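Local coordinates for protein branched-chain alpha-ketoacid decarboxylase (Lactococcus lactis, PDB 2VBF) that probably decarboxylates branched-chain and aromatic alpha-keto acids to aldehydes, with thiamine diphosphate and a magnesium ion as cofactors, at residues Y280-L284 with S310-H316; E286-F292 with Y358-I363; Q391-V397 with K413-I419; S325-D329 with F341-V346; L106-Y110 with H150-A155. One frame throughout, in Å; residues are numbered along the deposited sequence.

Contact 1. Residues Y280-L284 with S310-H316; sequences YNGKL and STGAFTH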
# COMPACT_ATOMS: atom_id res chain seq x y z
N TYR A 280 10.04 7.63 30.18
CA TYR A 280 9.70 9.04 30.33
C TYR A 280 8.73 9.42 29.22
O TYR A 280 9.06 9.28 28.04
CB TYR A 280 10.95 9.90 30.25
CG TYR A 280 10.70 11.37 30.47
CD1 TYR A 280 10.15 11.84 31.67
CD2 TYR A 280 11.00 12.30 29.49
CE1 TYR A 280 9.93 13.20 31.88
CE2 TYR A 280 10.78 13.66 29.69
CZ TYR A 280 10.25 14.10 30.88
OH TYR A 280 10.02 15.46 31.08
N ASN A 281 7.55 9.90 29.59
CA ASN A 281 6.56 10.34 28.61
C ASN A 281 5.92 11.65 29.06
O ASN A 281 4.71 11.74 29.22
CB ASN A 281 5.52 9.23 28.42
CG ASN A 281 4.63 9.43 27.19
OD1 ASN A 281 4.94 10.21 26.28
ND2 ASN A 281 3.52 8.70 27.15
N GLY A 282 6.76 12.67 29.24
CA GLY A 282 6.31 13.99 29.68
C GLY A 282 5.45 13.92 30.93
O GLY A 282 5.74 13.15 31.85
N LYS A 283 4.38 14.71 30.95
CA LYS A 283 3.53 14.79 32.14
C LYS A 283 2.78 13.49 32.45
O LYS A 283 2.31 13.31 33.57
CB LYS A 283 2.55 15.97 32.06
CG LYS A 283 1.29 15.72 31.25
CD LYS A 283 0.42 16.96 31.19
CE LYS A 283 -0.91 16.67 30.52
NZ LYS A 283 -1.78 17.89 30.51
N LEU A 284 2.71 12.58 31.47
CA LEU A 284 2.07 11.27 31.67
C LEU A 284 3.01 10.22 32.28
O LEU A 284 2.61 9.07 32.46
CB LEU A 284 1.51 10.75 30.34
CG LEU A 284 0.50 11.65 29.61
CD1 LEU A 284 -0.01 10.96 28.36
CD2 LEU A 284 -0.65 12.04 30.52
N SER A 310 5.57 10.42 22.19
CA SER A 310 6.66 10.00 23.08
C SER A 310 7.02 11.06 24.13
O SER A 310 7.97 10.87 24.91
CB SER A 310 7.91 9.65 22.26
OG SER A 310 8.35 10.74 21.47
N THR A 311 6.26 12.15 24.18
CA THR A 311 6.48 13.21 25.17
C THR A 311 5.19 13.67 25.89
O THR A 311 5.15 14.76 26.45
CB THR A 311 7.18 14.45 24.54
OG1 THR A 311 6.34 15.03 23.53
CG2 THR A 311 8.53 14.07 23.96
N GLY A 312 4.16 12.82 25.88
CA GLY A 312 2.86 13.18 26.45
C GLY A 312 2.32 14.46 25.83
O GLY A 312 1.86 15.36 26.55
N ALA A 313 2.42 14.54 24.50
CA ALA A 313 2.03 15.72 23.71
C ALA A 313 2.85 16.96 24.06
O ALA A 313 2.30 18.04 24.32
CB ALA A 313 0.52 15.99 23.81
N PHE A 314 4.17 16.78 24.06
CA PHE A 314 5.14 17.85 24.26
C PHE A 314 5.04 18.49 25.65
O PHE A 314 5.21 19.69 25.80
CB PHE A 314 4.98 18.92 23.17
CG PHE A 314 5.03 18.35 21.76
CD1 PHE A 314 6.19 17.78 21.27
CD2 PHE A 314 3.92 18.41 20.93
CE1 PHE A 314 6.25 17.29 19.97
CE2 PHE A 314 3.97 17.92 19.63
CZ PHE A 314 5.14 17.35 19.15
N THR A 315 4.78 17.66 26.67
CA THR A 315 4.72 18.13 28.06
C THR A 315 5.98 17.75 28.86
O THR A 315 5.96 17.73 30.09
CB THR A 315 3.47 17.58 28.79
OG1 THR A 315 3.44 16.16 28.71
CG2 THR A 315 2.19 18.15 28.16
N HIS A 316 7.06 17.43 28.15
CA HIS A 316 8.37 17.17 28.74
C HIS A 316 9.02 18.45 29.27
O HIS A 316 8.68 19.56 28.86
CB HIS A 316 9.30 16.52 27.69
CG HIS A 316 9.49 17.35 26.46
ND1 HIS A 316 8.47 17.59 25.56
CD2 HIS A 316 10.58 17.99 25.97
CE1 HIS A 316 8.92 18.35 24.58
NE2 HIS A 316 10.19 18.61 24.80
O HOH W 1 7.71 8.28 25.85

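Contact 2. Residues E286-F292 with Y358-I363; sequences EISLKNF and YEGQYI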
# COMPACT_ATOMS: atom_id res chain seq x y z
N GLU A 286 5.13 8.21 35.14
CA GLU A 286 4.99 7.90 36.56
C GLU A 286 5.66 9.03 37.35
O GLU A 286 6.72 9.54 36.94
CB GLU A 286 5.62 6.54 36.86
CG GLU A 286 5.39 6.02 38.27
CD GLU A 286 6.44 6.49 39.25
OE1 GLU A 286 7.64 6.42 38.91
OE2 GLU A 286 6.05 6.89 40.37
N ILE A 287 5.05 9.44 38.46
CA ILE A 287 5.46 10.65 39.19
C ILE A 287 6.92 10.62 39.69
O ILE A 287 7.66 11.59 39.47
CB ILE A 287 4.45 10.99 40.34
CG1 ILE A 287 4.74 12.37 40.93
CG2 ILE A 287 4.41 9.90 41.40
CD1 ILE A 287 4.47 13.49 39.98
N SER A 288 7.35 9.54 40.33
CA SER A 288 8.75 9.49 40.80
C SER A 288 9.74 9.56 39.64
O SER A 288 10.77 10.22 39.75
CB SER A 288 9.03 8.27 41.67
OG SER A 288 9.07 7.07 40.93
N LEU A 289 9.44 8.89 38.52
CA LEU A 289 10.28 8.97 37.32
C LEU A 289 10.35 10.39 36.76
O LEU A 289 11.44 10.92 36.50
CB LEU A 289 9.77 7.99 36.25
CG LEU A 289 10.66 7.84 35.02
CD1 LEU A 289 10.50 6.46 34.38
CD2 LEU A 289 10.37 8.93 34.02
N LYS A 290 9.19 11.00 36.58
CA LYS A 290 9.07 12.38 36.13
C LYS A 290 9.92 13.33 36.98
O LYS A 290 10.73 14.08 36.47
CB LYS A 290 7.62 12.81 36.21
CG LYS A 290 7.33 14.10 35.51
CD LYS A 290 5.84 14.24 35.24
CE LYS A 290 5.09 14.99 36.32
NZ LYS A 290 5.72 14.95 37.65
N ASN A 291 9.76 13.25 38.29
CA ASN A 291 10.51 14.10 39.19
C ASN A 291 12.03 13.90 39.11
O ASN A 291 12.78 14.86 39.19
CB ASN A 291 10.06 13.85 40.63
CG ASN A 291 8.64 14.34 40.89
OD1 ASN A 291 8.08 15.14 40.13
ND2 ASN A 291 8.05 13.85 41.98
N PHE A 292 12.45 12.64 38.93
CA PHE A 292 13.86 12.31 38.87
C PHE A 292 14.48 12.91 37.61
O PHE A 292 15.46 13.66 37.67
CB PHE A 292 14.06 10.78 38.88
CG PHE A 292 15.48 10.35 39.13
CD1 PHE A 292 15.86 9.85 40.37
CD2 PHE A 292 16.45 10.44 38.13
CE1 PHE A 292 17.17 9.46 40.61
CE2 PHE A 292 17.77 10.07 38.37
CZ PHE A 292 18.13 9.57 39.62
N TYR A 358 27.98 6.27 39.55
CA TYR A 358 26.86 6.89 40.25
C TYR A 358 26.67 6.21 41.61
O TYR A 358 26.57 4.99 41.68
CB TYR A 358 25.58 6.77 39.44
CG TYR A 358 24.37 7.38 40.10
CD1 TYR A 358 24.27 8.76 40.29
CD2 TYR A 358 23.33 6.58 40.55
CE1 TYR A 358 23.16 9.32 40.91
CE2 TYR A 358 22.22 7.13 41.16
CZ TYR A 358 22.13 8.50 41.33
OH TYR A 358 21.01 9.00 41.94
N GLU A 359 26.60 7.01 42.68
CA GLU A 359 26.50 6.49 44.05
C GLU A 359 25.18 6.85 44.74
O GLU A 359 25.02 6.60 45.94
CB GLU A 359 27.67 7.03 44.88
CG GLU A 359 29.04 6.62 44.36
CD GLU A 359 30.19 7.22 45.17
OE1 GLU A 359 30.45 8.44 45.03
OE2 GLU A 359 30.83 6.47 45.93
N GLY A 360 24.24 7.43 44.00
CA GLY A 360 22.96 7.82 44.56
C GLY A 360 21.93 6.73 44.40
O GLY A 360 22.26 5.59 44.10
N GLN A 361 20.68 7.11 44.60
CA GLN A 361 19.56 6.20 44.54
C GLN A 361 18.85 6.38 43.21
O GLN A 361 19.11 7.32 42.46
CB GLN A 361 18.58 6.48 45.68
CG GLN A 361 19.16 6.23 47.07
CD GLN A 361 19.65 4.81 47.24
OE1 GLN A 361 20.85 4.56 47.41
NE2 GLN A 361 18.72 3.85 47.18
N TYR A 362 17.95 5.44 42.92
CA TYR A 362 17.11 5.53 41.73
C TYR A 362 15.70 5.86 42.25
O TYR A 362 15.56 6.76 43.08
CB TYR A 362 17.19 4.21 40.95
CG TYR A 362 18.62 3.83 40.64
CD1 TYR A 362 19.43 4.66 39.86
CD2 TYR A 362 19.17 2.65 41.13
CE1 TYR A 362 20.74 4.32 39.58
CE2 TYR A 362 20.49 2.30 40.85
CZ TYR A 362 21.27 3.14 40.08
OH TYR A 362 22.57 2.79 39.80
N ILE A 363 14.68 5.19 41.74
CA ILE A 363 13.33 5.36 42.24
C ILE A 363 12.80 4.00 42.65
O ILE A 363 13.27 2.97 42.14
CB ILE A 363 12.42 6.02 41.17
CG1 ILE A 363 12.30 5.14 39.92
CG2 ILE A 363 12.95 7.40 40.80
CD1 ILE A 363 11.41 5.76 38.85

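Contact 3. Residues Q391-V397 with K413-I419; sequences QSNETIV and KSNSRFI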
# COMPACT_ATOMS: atom_id res chain seq x y z
N GLN A 391 8.74 -13.12 29.54
CA GLN A 391 10.00 -13.73 29.97
C GLN A 391 11.22 -13.00 29.40
O GLN A 391 11.10 -12.10 28.56
CB GLN A 391 10.03 -15.20 29.51
CG GLN A 391 8.92 -16.05 30.10
CD GLN A 391 8.83 -17.45 29.49
OE1 GLN A 391 9.65 -17.85 28.66
NE2 GLN A 391 7.82 -18.21 29.92
N SER A 392 12.39 -13.39 29.87
CA SER A 392 13.65 -12.95 29.26
C SER A 392 13.78 -13.47 27.83
O SER A 392 13.12 -14.46 27.45
CB SER A 392 14.83 -13.45 30.09
OG SER A 392 14.83 -14.87 30.14
N ASN A 393 14.63 -12.82 27.04
CA ASN A 393 14.88 -13.17 25.64
C ASN A 393 13.60 -13.24 24.80
O ASN A 393 13.42 -14.16 23.99
CB ASN A 393 15.67 -14.49 25.52
CG ASN A 393 16.31 -14.70 24.12
OD1 ASN A 393 16.71 -13.75 23.43
ND2 ASN A 393 16.43 -15.96 23.72
N GLU A 394 12.70 -12.29 25.01
CA GLU A 394 11.51 -12.13 24.16
C GLU A 394 11.52 -10.77 23.49
O GLU A 394 12.19 -9.85 23.95
CB GLU A 394 10.23 -12.24 24.98
CG GLU A 394 9.96 -13.61 25.53
CD GLU A 394 8.66 -13.68 26.31
OE1 GLU A 394 8.22 -12.67 26.91
OE2 GLU A 394 8.07 -14.75 26.34
N THR A 395 10.76 -10.67 22.40
CA THR A 395 10.54 -9.39 21.73
C THR A 395 9.03 -9.11 21.76
O THR A 395 8.24 -9.94 21.29
CB THR A 395 11.09 -9.39 20.28
OG1 THR A 395 12.51 -9.63 20.30
CG2 THR A 395 10.84 -8.04 19.60
N ILE A 396 8.66 -7.98 22.35
CA ILE A 396 7.27 -7.51 22.39
C ILE A 396 7.06 -6.53 21.24
O ILE A 396 7.80 -5.56 21.11
CB ILE A 396 6.90 -6.85 23.73
CG1 ILE A 396 6.83 -7.91 24.85
CG2 ILE A 396 5.56 -6.13 23.62
CD1 ILE A 396 6.28 -7.38 26.19
N VAL A 397 6.05 -6.80 20.42
CA VAL A 397 5.73 -5.92 19.30
C VAL A 397 4.31 -5.41 19.54
O VAL A 397 3.40 -6.21 19.79
CB VAL A 397 5.84 -6.65 17.94
CG1 VAL A 397 5.67 -5.67 16.77
CG2 VAL A 397 7.14 -7.44 17.82
N LYS A 413 12.04 -7.82 30.74
CA LYS A 413 13.03 -8.62 31.43
C LYS A 413 14.35 -8.62 30.67
O LYS A 413 14.49 -8.00 29.60
CB LYS A 413 12.48 -10.03 31.65
CG LYS A 413 11.20 -9.97 32.47
CD LYS A 413 10.82 -11.28 33.10
CE LYS A 413 9.66 -11.08 34.09
NZ LYS A 413 8.50 -10.33 33.52
N SER A 414 15.33 -9.29 31.24
CA SER A 414 16.66 -9.29 30.67
C SER A 414 16.69 -9.79 29.22
O SER A 414 15.98 -10.75 28.88
CB SER A 414 17.56 -10.17 31.54
OG SER A 414 17.04 -11.48 31.58
N ASN A 415 17.51 -9.14 28.40
CA ASN A 415 17.69 -9.46 26.97
C ASN A 415 16.39 -9.45 26.15
O ASN A 415 16.30 -10.07 25.09
CB ASN A 415 18.42 -10.80 26.80
CG ASN A 415 18.95 -10.99 25.40
OD1 ASN A 415 19.58 -10.11 24.82
ND2 ASN A 415 18.67 -12.16 24.83
N SER A 416 15.41 -8.72 26.64
CA SER A 416 14.15 -8.57 25.92
C SER A 416 14.11 -7.26 25.16
O SER A 416 14.74 -6.26 25.55
CB SER A 416 12.97 -8.72 26.87
OG SER A 416 12.83 -10.08 27.27
N ARG A 417 13.34 -7.26 24.07
CA ARG A 417 13.26 -6.11 23.19
C ARG A 417 11.81 -5.72 22.92
O ARG A 417 10.89 -6.46 23.27
CB ARG A 417 14.00 -6.41 21.92
CG ARG A 417 15.46 -6.63 22.21
CD ARG A 417 16.29 -6.58 20.97
NE ARG A 417 16.20 -7.80 20.17
CZ ARG A 417 16.79 -8.96 20.48
NH1 ARG A 417 17.47 -9.10 21.61
NH2 ARG A 417 16.66 -10.00 19.66
N PHE A 418 11.66 -4.55 22.33
CA PHE A 418 10.36 -3.97 22.01
C PHE A 418 10.43 -3.40 20.60
O PHE A 418 11.44 -2.81 20.20
CB PHE A 418 10.06 -2.88 23.03
CG PHE A 418 8.66 -2.33 22.96
CD1 PHE A 418 7.66 -2.86 23.76
CD2 PHE A 418 8.36 -1.26 22.12
CE1 PHE A 418 6.36 -2.34 23.71
CE2 PHE A 418 7.08 -0.74 22.08
CZ PHE A 418 6.08 -1.28 22.88
N ILE A 419 9.34 -3.57 19.86
CA ILE A 419 9.15 -2.90 18.59
C ILE A 419 7.79 -2.18 18.62
O ILE A 419 6.74 -2.79 18.84
CB ILE A 419 9.22 -3.86 17.41
CG1 ILE A 419 10.64 -4.41 17.26
CG2 ILE A 419 8.74 -3.13 16.13
CD1 ILE A 419 10.80 -5.44 16.13
O HOH W 2 15.57 -11.25 22.84
O HOH W 3 14.31 -9.45 18.18

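Contact 4. Residues S325-D329 with F341-V346; sequences SLNID and FDFRAV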
# COMPACT_ATOMS: atom_id res chain seq x y z
N SER A 325 23.21 16.42 24.07
CA SER A 325 22.45 15.50 23.23
C SER A 325 23.30 15.12 22.02
O SER A 325 23.98 15.97 21.44
CB SER A 325 21.09 16.08 22.81
OG SER A 325 21.23 17.18 21.92
N LEU A 326 23.27 13.84 21.69
CA LEU A 326 23.94 13.30 20.52
C LEU A 326 22.90 12.61 19.64
O LEU A 326 22.14 11.76 20.12
CB LEU A 326 25.01 12.30 20.93
CG LEU A 326 26.10 12.84 21.87
CD1 LEU A 326 27.04 11.72 22.28
CD2 LEU A 326 26.85 13.99 21.20
N ASN A 327 22.87 13.00 18.37
CA ASN A 327 22.00 12.40 17.37
C ASN A 327 22.84 12.10 16.14
O ASN A 327 23.95 12.62 16.02
CB ASN A 327 20.86 13.35 16.99
CG ASN A 327 19.76 13.39 18.04
OD1 ASN A 327 19.75 14.25 18.93
ND2 ASN A 327 18.83 12.44 17.94
N ILE A 328 22.31 11.29 15.23
CA ILE A 328 22.99 10.99 13.98
C ILE A 328 23.36 12.29 13.24
O ILE A 328 24.48 12.43 12.76
CB ILE A 328 22.13 10.09 13.05
CG1 ILE A 328 21.90 8.73 13.72
CG2 ILE A 328 22.82 9.91 11.69
CD1 ILE A 328 20.80 7.89 13.08
N ASP A 329 22.43 13.24 13.19
CA ASP A 329 22.61 14.44 12.34
C ASP A 329 23.34 15.58 13.03
O ASP A 329 23.94 16.44 12.37
CB ASP A 329 21.26 14.95 11.83
CG ASP A 329 20.68 14.08 10.72
OD1 ASP A 329 21.39 13.16 10.23
OD2 ASP A 329 19.51 14.32 10.36
N PHE A 341 30.91 15.27 13.71
CA PHE A 341 31.21 14.08 14.49
C PHE A 341 30.40 12.89 13.99
O PHE A 341 29.34 13.07 13.39
CB PHE A 341 30.89 14.32 15.97
CG PHE A 341 29.42 14.30 16.25
CD1 PHE A 341 28.79 13.14 16.70
CD2 PHE A 341 28.65 15.43 16.03
CE1 PHE A 341 27.43 13.12 16.93
CE2 PHE A 341 27.30 15.42 16.26
CZ PHE A 341 26.69 14.26 16.71
N ASP A 342 30.90 11.68 14.27
CA ASP A 342 30.15 10.45 14.01
C ASP A 342 29.49 9.93 15.29
O ASP A 342 30.16 9.61 16.27
CB ASP A 342 31.07 9.37 13.43
CG ASP A 342 30.30 8.11 13.05
OD1 ASP A 342 29.60 8.12 12.02
OD2 ASP A 342 30.41 7.11 13.78
N PHE A 343 28.16 9.85 15.26
CA PHE A 343 27.35 9.34 16.37
C PHE A 343 27.80 7.96 16.87
O PHE A 343 27.99 7.76 18.07
CB PHE A 343 25.89 9.31 15.90
CG PHE A 343 24.94 8.70 16.88
CD1 PHE A 343 24.52 9.41 17.99
CD2 PHE A 343 24.41 7.44 16.65
CE1 PHE A 343 23.63 8.85 18.89
CE2 PHE A 343 23.52 6.87 17.56
CZ PHE A 343 23.13 7.58 18.67
N ARG A 344 27.94 7.00 15.96
CA ARG A 344 28.35 5.65 16.32
C ARG A 344 29.70 5.66 17.04
O ARG A 344 29.86 5.03 18.09
CB ARG A 344 28.43 4.78 15.06
CG ARG A 344 28.90 3.34 15.27
CD ARG A 344 29.46 2.79 13.96
NE ARG A 344 29.95 1.42 14.07
CZ ARG A 344 30.50 0.75 13.06
NH1 ARG A 344 30.63 1.31 11.86
NH2 ARG A 344 30.93 -0.50 13.25
N ALA A 345 30.65 6.39 16.45
CA ALA A 345 32.00 6.54 17.02
C ALA A 345 31.95 7.06 18.45
O ALA A 345 32.59 6.50 19.34
CB ALA A 345 32.84 7.47 16.14
N VAL A 346 31.16 8.10 18.68
CA VAL A 346 31.11 8.70 20.00
C VAL A 346 30.46 7.75 21.01
O VAL A 346 31.01 7.51 22.09
CB VAL A 346 30.43 10.09 19.99
CG1 VAL A 346 30.32 10.64 21.39
CG2 VAL A 346 31.23 11.05 19.10
O HOH W 4 26.71 10.53 12.76
O HOH W 5 26.62 14.26 12.52

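Contact 5. Residues L106-Y110 with H150-A155; sequences LAGSY and HEPVTA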
# COMPACT_ATOMS: atom_id res chain seq x y z
N LEU A 106 8.65 2.21 3.35
CA LEU A 106 9.96 2.83 3.25
C LEU A 106 9.98 4.20 3.94
O LEU A 106 10.99 4.57 4.55
CB LEU A 106 10.43 2.95 1.79
CG LEU A 106 11.94 2.87 1.60
CD1 LEU A 106 12.44 1.43 1.78
CD2 LEU A 106 12.33 3.44 0.22
N ALA A 107 8.89 4.94 3.85
CA ALA A 107 8.76 6.22 4.56
C ALA A 107 8.87 6.02 6.07
O ALA A 107 9.55 6.79 6.76
CB ALA A 107 7.43 6.89 4.20
N GLY A 108 8.23 4.98 6.60
CA GLY A 108 8.37 4.65 8.03
C GLY A 108 9.78 4.28 8.44
O GLY A 108 10.24 4.64 9.54
N SER A 109 10.46 3.55 7.57
CA SER A 109 11.85 3.20 7.80
C SER A 109 12.71 4.48 7.78
O SER A 109 13.69 4.58 8.51
CB SER A 109 12.33 2.19 6.76
OG SER A 109 11.62 0.97 6.89
N TYR A 110 12.35 5.45 6.94
CA TYR A 110 13.08 6.73 6.93
C TYR A 110 12.79 7.52 8.21
O TYR A 110 13.72 8.02 8.88
CB TYR A 110 12.72 7.56 5.69
CG TYR A 110 13.65 8.74 5.52
CD1 TYR A 110 14.83 8.61 4.80
CD2 TYR A 110 13.39 9.96 6.14
CE1 TYR A 110 15.72 9.67 4.67
CE2 TYR A 110 14.27 11.04 6.00
CZ TYR A 110 15.42 10.88 5.27
OH TYR A 110 16.29 11.95 5.14
N HIS A 150 10.75 8.94 -4.53
CA HIS A 150 11.39 8.41 -3.33
C HIS A 150 12.42 9.36 -2.68
O HIS A 150 12.99 9.03 -1.65
CB HIS A 150 12.07 7.08 -3.64
CG HIS A 150 11.12 5.92 -3.74
ND1 HIS A 150 10.36 5.69 -4.87
CD2 HIS A 150 10.80 4.96 -2.85
CE1 HIS A 150 9.62 4.61 -4.67
NE2 HIS A 150 9.86 4.15 -3.45
N GLU A 151 12.68 10.50 -3.30
CA GLU A 151 13.72 11.41 -2.79
C GLU A 151 13.53 11.77 -1.31
O GLU A 151 14.48 11.65 -0.54
CB GLU A 151 13.86 12.65 -3.68
CG GLU A 151 14.57 12.32 -4.99
CD GLU A 151 14.61 13.47 -5.99
OE1 GLU A 151 14.22 14.61 -5.65
OE2 GLU A 151 15.04 13.20 -7.13
N PRO A 152 12.31 12.16 -0.89
CA PRO A 152 12.16 12.56 0.52
C PRO A 152 12.25 11.45 1.57
O PRO A 152 12.35 11.77 2.76
CB PRO A 152 10.76 13.18 0.55
CG PRO A 152 10.46 13.53 -0.89
CD PRO A 152 11.05 12.38 -1.63
N VAL A 153 12.20 10.18 1.15
CA VAL A 153 12.15 9.06 2.07
C VAL A 153 13.33 8.08 1.87
O VAL A 153 13.29 6.93 2.31
CB VAL A 153 10.77 8.33 1.98
CG1 VAL A 153 9.65 9.26 2.44
CG2 VAL A 153 10.51 7.81 0.56
N THR A 154 14.39 8.55 1.22
CA THR A 154 15.60 7.75 1.07
C THR A 154 16.85 8.59 1.31
O THR A 154 16.88 9.77 0.97
CB THR A 154 15.68 7.12 -0.36
OG1 THR A 154 15.49 8.14 -1.34
CG2 THR A 154 14.63 5.99 -0.57
N ALA A 155 17.87 8.00 1.92
CA ALA A 155 19.14 8.68 2.13
C ALA A 155 19.97 8.73 0.85
O ALA A 155 20.80 9.63 0.66
CB ALA A 155 19.93 7.99 3.20

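Contact 1. Residues Y280-L284 with S310-H316
With CG anti to the backbone N (chi1 -166°), Asn281 carries its amide over to the turn at Gly312, while Thr315 has OG1 lodged between its own N and carbonyl carbon (chi1 56°), facing the backbone of Lys283. Both segments are loops of the Rossmann-like central domain: 280-284 follows strand 276-279 at the edge of the mixed sheet, and 310-316 belongs to the connection between strands 298-302 and 323-326. Within the second loop Thr311 forms an ST motif, its OG1 accepting from Phe314 N; the same hydroxyl is hydrogen-bonded to Thr307 O.

The two bonds across the contact differ in quality. Lys283 N reaches Thr315 OG1 at 2.8 Å and is nearly straight (170°), whereas Gly312 N to Asn281 OD1, also 2.8 Å, is bent and weak. Beside the first bond the extended Lys283 chain runs obliquely over the threonine methyl, with Lys283 CD 3.7 Å from Thr315 CG2. Packing around the glycines is close. Gly282 and Gly312 both have positive phi, and a beta carbon on Gly282 would collide with Thr311 O and Thr315 OG1, one on Gly312 with Asn281 O. Instead, Gly282 CA makes a CA-H...O contact of 3.5 Å with Thr311 O.

Tyr280 crosses His316 at about a right angle, its OH packing 3.3 Å from His316 CA; the hydroxyl's hydrogen bonds go to Glu294 and His317 N. Farther along, Phe314 packs on Phe133 of the second subunit. One water donates to two carbonyls, Tyr280 O and Ser310 O, each 2.8 Å from the water oxygen.

Contact 2. Residues E286-F292 with Y358-I363
Ile363 is the main bump, and the first turn of helix 287-295 supplies the hollow it enters. Its CD1 methyl sits among the Glu286 carboxylate, the Ser288 hydroxyl and the start of Leu289, 3.4 Å from Ser288 OG and 3.8 Å from Leu289 CB. The other branch, CG2, faces the next turn and lies 3.8 Å from Phe292 CD1, so that one branched side chain spans two turns of the helix.

A second bump points the other way. Phe292, its CG turned opposite the backbone N (chi1 -167°), pushes its ring into a recess lined by Tyr358, Gln361 and Tyr362. Its edge does the touching: Phe292 CE1 is 3.4 Å from Gln361 O, and Phe292 CZ is 3.7 Å from Tyr358 OH, both oxygens near the ring plane. That recess is held in shape by Tyr358 OH, which donates to Gln361 O at 2.6 Å in the carbonyl plane, on a lone pair, while Gly360 N lies over the tyrosine ring; a beta carbon on Gly360 would run into the hydroxyl. Lys230 adds a cation-pi contact to Phe292, and Leu277 of strand 276-279 touches both Phe292 and Ile363.

The rim of the Ile363 hollow is fixed by Glu286. OE1 accepts from Ser288 OG (2.6 Å) on its syn lone pair and from Leu289 N, which comes from above the carboxylate plane, while OE2 takes Ser288 N. This is an acidic N-cap, whose charge probably favours the helix start, on the helix of the beta-alpha-beta crossover between strands 276-279 and 298-302 in a Rossmann-like domain.

Contact 3. Residues Q391-V397 with K413-I419
Thr395, Ile396 and Val397 pair in parallel with Arg417, Phe418 and Ile419, and this is the tight part of the contact. The short strand axes approach to 4.5 Å, and bonds pass between them in regular succession: Arg417 N to Glu394 O, Ile396 N to Arg417 O, and Ile419 N to Ile396 O at 2.8 Å. On one face Ile396 CG2 lies 3.9 Å from Phe418 CE1; on the other Val397 and Ile419 run side by side, Val397 CG1 4.0 Å from Ile419 CB. These are the first and last strands of a beta-alpha-beta unit with helix 402-407 between, at the edge of the parallel sheet of the C-terminal cofactor-binding domain; strand 445-451 pairs with the other edge of 394-398.

Ahead of the strands the pairing gives way to a type II turn from Lys413 to Ser416. Ser416 OG lies beside its backbone N (chi1 -73°), from where it accepts from Glu394 N, nearly straight at 3.2 Å, and gives a weak bond to Gln391 O. Without the hydroxyl, as with an alanine here, Glu394 N would probably lose its acceptor and Gln391 O its weak donor.

Toward solvent the Asn393 and Asn415 amides run alongside each other, planes 19° apart, and a water bridges Asn393 OD1 to Asn415 O (2.8 and 2.6 Å). A second water joins Thr395 OG1, also hydrogen-bonded to Ser444 OG, to Arg417 NH2, which forms a salt bridge with Asp441.

Contact 4. Residues S325-D329 with F341-V346
Apolar packing carries most of this contact, and Leu326 and Phe343 are at its centre. Leu326 CD1 meets Val346 CG1 at 3.6 Å, the two side chains crossing at about a right angle, while Leu326 CD2 comes obliquely and more loosely to Phe341 CE1, 4.4 Å away. A chi1 of 175° on Phe343 aims the ring from the first turn of helix 343-348 back at the chain leaving strand 323-326. There it is flanked by Leu326 CB near CD1 and by Ile328 CG1, 4.1 Å from Phe343 CD2.

The rings also press on backbone. Phe343 CE1 lies 3.5 Å from Leu326 O, and its CD1 is 3.7 Å from Asn327 C, so the ring leans obliquely on the peptide between Asn327 and Ile328. Phe341 comes to the same peptide at its oxygen, with CZ 3.3 Å from Asn327 O.

No hydrogen bond joins the segments directly; a water does so instead, donating to Ile328 O at 2.9 Å and accepting from Phe343 N, an amide in the opening turn of the helix. Within the second segment Asp342 is the N-cap, its OD2 receiving Ala345 N at 2.8 Å on the anti side. The first segment is held by neighbours: Asn327 ND2 bonds to Val304 O, and Glu238 takes both that amide and Ile328 N.

Helix 212-227 adds Ile217 to Leu326 and Glu214 to Phe341 and Val346. In this Rossmann-like central domain the contact packs helix 343-348, reached through the antiparallel strands 331-333 and 336-338, against the end of the last parallel strand of the sheet.

Contact 5. Residues L106-Y110 with H150-A155
Tyr110 lays one ring face over the backbone at Pro152 and Val153, joining helix 97-111 of the N-terminal cofactor-binding domain to the loop that leads into strand 156-159. Val153 CA makes a CH-pi contact, 4.2 Å from the ring centroid and 28° off the normal, and Pro152 O stands over the same face nearer the rim. A chi1 of -168° swings the ring away from its own N and alongside the loop, its CD1 3.3 Å from Val153 C. Cut back to an alanine, this position would probably leave the Val153 peptide uncovered and a gap beside Leu138 of the second subunit, on which the tyrosine also packs.

A turn earlier, Ala107 CB meets Val153 CG1 at 3.7 Å. Leu106 points CD2 between two partners: it crosses Thr154 obliquely, with Leu106 CD2 3.5 Å from Thr154 CG2, and crosses His150 at about a right angle, with CD2 at the imidazole edge, near its plane. Val153 O, enclosed by this packing, has no hydrogen-bond partner in the model. Met149 of the second subunit covers Pro152 and Val153.

Inside the loop, His150 O is gripped twice, by Val153 N (3.1 Å) and Thr154 OG1 (2.7 Å), from opposite faces of its carbonyl plane.

Overall arrangement
Contacts 1 and 4 lie in the central domain, as does helix segment 286-292 of contact 2; contact 3 belongs to the C-terminal and contact 5 to the N-terminal cofactor-binding domain. Contacts 1 and 2 touch, Tyr280 CA lying 3.7 Å from Leu289 CD2, and their segments alternate along the chain; contact 4 is nested in the loop that contact 2 closes. Contacts 4 and 5 come within about 7 Å at their nearest atoms, and contacts 3 and 5, on opposite sides of the chain's centre, within about 10 Å. A bound thiamine diphosphate lies about 11 Å from the side chain of Ala107, and one lies about 12 Å from that of Val397, whereas contacts 2 and 4 are remote from the cofactor sites.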